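Local coordinates for periplasmic binding protein (Sulfurospirillum deleyianum, PDB 4PAG) that probably captures a small solute in the periplasm, perhaps an iron-siderophore complex or a related ligand, and hands it to an ABC transporter for import, at residues 21-26 against 92-97. Sequence-based numbering, arbitrary orientation.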
loop_
_atom_site.group_PDB
_atom_site.type_symbol
_atom_site.label_atom_id
_atom_site.label_comp_id
_atom_site.label_asym_id
_atom_site.label_seq_id
_atom_site.Cartn_x
_atom_site.Cartn_y
_atom_site.Cartn_z
ATOM N N THR A 21 1.375 24.430 -6.353
ATOM C CA THR A 21 0.033 24.623 -5.809
ATOM C C THR A 21 -0.982 23.639 -6.402
ATOM O O THR A 21 -2.095 23.529 -5.898
ATOM C CB THR A 21 -0.458 26.052 -6.073
ATOM O OG1 THR A 21 -0.575 26.248 -7.483
ATOM C CG2 THR A 21 0.523 27.083 -5.491
ATOM N N ARG A 22 -0.598 22.938 -7.470
ATOM C CA ARG A 22 -1.453 21.938 -8.120
ATOM C C ARG A 22 -0.602 20.716 -8.452
ATOM O O ARG A 22 0.417 20.839 -9.122
ATOM C CB ARG A 22 -2.078 22.505 -9.403
ATOM C CG ARG A 22 -2.849 23.808 -9.217
ATOM C CD ARG A 22 -3.458 24.308 -10.524
ATOM N NE ARG A 22 -4.504 23.411 -11.027
ATOM C CZ ARG A 22 -5.765 23.369 -10.580
ATOM N NH1 ARG A 22 -6.182 24.180 -9.609
ATOM N NH2 ARG A 22 -6.624 22.504 -11.111
ATOM N N ILE A 23 -1.010 19.543 -7.980
ATOM C CA ILE A 23 -0.227 18.326 -8.189
ATOM C C ILE A 23 -1.169 17.165 -8.477
ATOM O O ILE A 23 -2.326 17.189 -8.081
ATOM C CB ILE A 23 0.678 18.030 -6.965
ATOM C CG1 ILE A 23 1.737 16.972 -7.287
ATOM C CG2 ILE A 23 -0.138 17.587 -5.754
ATOM C CD1 ILE A 23 2.866 16.917 -6.270
ATOM N N TYR A 24 -0.671 16.166 -9.189
ATOM C CA TYR A 24 -1.448 14.982 -9.523
ATOM C C TYR A 24 -0.553 13.759 -9.364
ATOM O O TYR A 24 0.593 13.761 -9.809
ATOM C CB TYR A 24 -1.982 15.105 -10.953
ATOM C CG TYR A 24 -2.589 13.850 -11.536
ATOM C CD1 TYR A 24 -3.808 13.357 -11.085
ATOM C CD2 TYR A 24 -1.943 13.159 -12.560
ATOM C CE1 TYR A 24 -4.359 12.199 -11.627
ATOM C CE2 TYR A 24 -2.488 12.011 -13.110
ATOM C CZ TYR A 24 -3.700 11.533 -12.641
ATOM O OH TYR A 24 -4.237 10.382 -13.199
ATOM N N GLY A 25 -1.077 12.737 -8.696
ATOM C CA GLY A 25 -0.397 11.454 -8.581
ATOM C C GLY A 25 -0.964 10.490 -9.600
ATOM O O GLY A 25 -2.170 10.456 -9.813
ATOM N N SER A 26 -0.090 9.698 -10.214
ATOM C CA SER A 26 -0.463 8.840 -11.343
ATOM C C SER A 26 -1.312 7.617 -10.962
ATOM O O SER A 26 -1.947 7.006 -11.823
ATOM C CB SER A 26 0.804 8.374 -12.066
ATOM O OG SER A 26 1.477 7.365 -11.323
ATOM N N VAL A 92 3.020 19.682 -11.606
ATOM C CA VAL A 92 3.845 18.497 -11.794
ATOM C C VAL A 92 2.984 17.246 -11.588
ATOM O O VAL A 92 1.977 17.293 -10.876
ATOM C CB VAL A 92 5.065 18.519 -10.839
ATOM C CG1 VAL A 92 4.628 18.372 -9.389
ATOM C CG2 VAL A 92 6.081 17.450 -11.214
ATOM N N ILE A 93 3.367 16.159 -12.253
ATOM C CA ILE A 93 2.740 14.852 -12.069
ATOM C C ILE A 93 3.787 13.929 -11.449
ATOM O O ILE A 93 4.928 13.891 -11.896
ATOM C CB ILE A 93 2.256 14.259 -13.410
ATOM C CG1 ILE A 93 1.172 15.154 -14.021
ATOM C CG2 ILE A 93 1.729 12.835 -13.220
ATOM C CD1 ILE A 93 0.774 14.763 -15.427
ATOM N N ILE A 94 3.401 13.215 -10.402
ATOM C CA ILE A 94 4.265 12.253 -9.762
ATOM C C ILE A 94 3.773 10.868 -10.163
ATOM O O ILE A 94 2.602 10.552 -9.972
ATOM C CB ILE A 94 4.225 12.380 -8.227
ATOM C CG1 ILE A 94 4.489 13.825 -7.771
ATOM C CG2 ILE A 94 5.227 11.431 -7.600
ATOM C CD1 ILE A 94 5.844 14.383 -8.156
ATOM N N THR A 95 4.662 10.050 -10.719
ATOM C CA THR A 95 4.285 8.718 -11.178
ATOM C C THR A 95 4.936 7.585 -10.392
ATOM O O THR A 95 5.905 7.779 -9.650
ATOM C CB THR A 95 4.575 8.518 -12.679
ATOM O OG1 THR A 95 5.974 8.312 -12.892
ATOM C CG2 THR A 95 4.113 9.711 -13.480
ATOM N N TRP A 96 4.371 6.396 -10.584
ATOM C CA TRP A 96 4.830 5.162 -9.954
ATOM C C TRP A 96 5.890 4.503 -10.853
ATOM O O TRP A 96 5.595 4.095 -11.967
ATOM C CB TRP A 96 3.595 4.281 -9.750
ATOM C CG TRP A 96 3.761 2.963 -9.080
ATOM C CD1 TRP A 96 4.891 2.430 -8.533
ATOM C CD2 TRP A 96 2.716 2.018 -8.849
ATOM N NE1 TRP A 96 4.613 1.192 -7.999
ATOM C CE2 TRP A 96 3.285 0.917 -8.186
ATOM C CE3 TRP A 96 1.357 1.984 -9.174
ATOM C CZ2 TRP A 96 2.535 -0.202 -7.818
ATOM C CZ3 TRP A 96 0.609 0.875 -8.804
ATOM C CH2 TRP A 96 1.205 -0.205 -8.141
ATOM N N ASP A 97 7.130 4.447 -10.367
ATOM C CA ASP A 97 8.257 3.891 -11.126
ATOM C C ASP A 97 8.316 2.380 -10.930
ATOM O O ASP A 97 8.990 1.897 -10.017
ATOM C CB ASP A 97 9.576 4.537 -10.663
ATOM C CG ASP A 97 10.801 4.006 -11.399
ATOM O OD1 ASP A 97 10.664 3.167 -12.314
ATOM O OD2 ASP A 97 11.920 4.449 -11.053
#
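Strands 23-25 and 92-96 run side by side in the parallel sheet of the N-terminal lobe of this periplasmic binding protein, with 92-96 as the middle strand between 23-25 and 116-119. The short axes are inclined by 15°, and the ladder tightens toward the C-terminal ends. Tyr24 N reaches Val92 O through a weak bond of 3.3 Å. Tyr24 O then takes Ile94 N at 2.9 Å, and Ile94 O receives Ser26 N at 2.8 Å. Past the last backbone rung, a side chain takes over: Ser26 OG accepts Trp96 N at 3.1 Å in a bent bond. At a chi1 of 75°, OG is tucked between the residue's own N and C, and this turns the hydroxyl across to the neighbouring strand. With an alanine here the hydroxyl is gone, and the backbone N of the buried Trp96 would probably lose this acceptor, leaving the strand ends less firmly joined. On the face toward helix 28-37, the extended Ile23 side chain lies alongside Val92, CG1 to CG1 at 3.8 Å, and its CD1 carries on to Ile94 CG1; Ile34 and Ile30 of that helix pack on Ile23 and Ile94. The other face holds Tyr24 and Ile93, lying next to each other, with Ile93 in turn against Leu109 of helix 99-112. The phenol hydroxyl bonds to Gly72 O, while at the near edge of the ring Ile93 CG1 sits in its plane and Ile93 CG2 comes in obliquely, 3.7 Å from Tyr24 CD2.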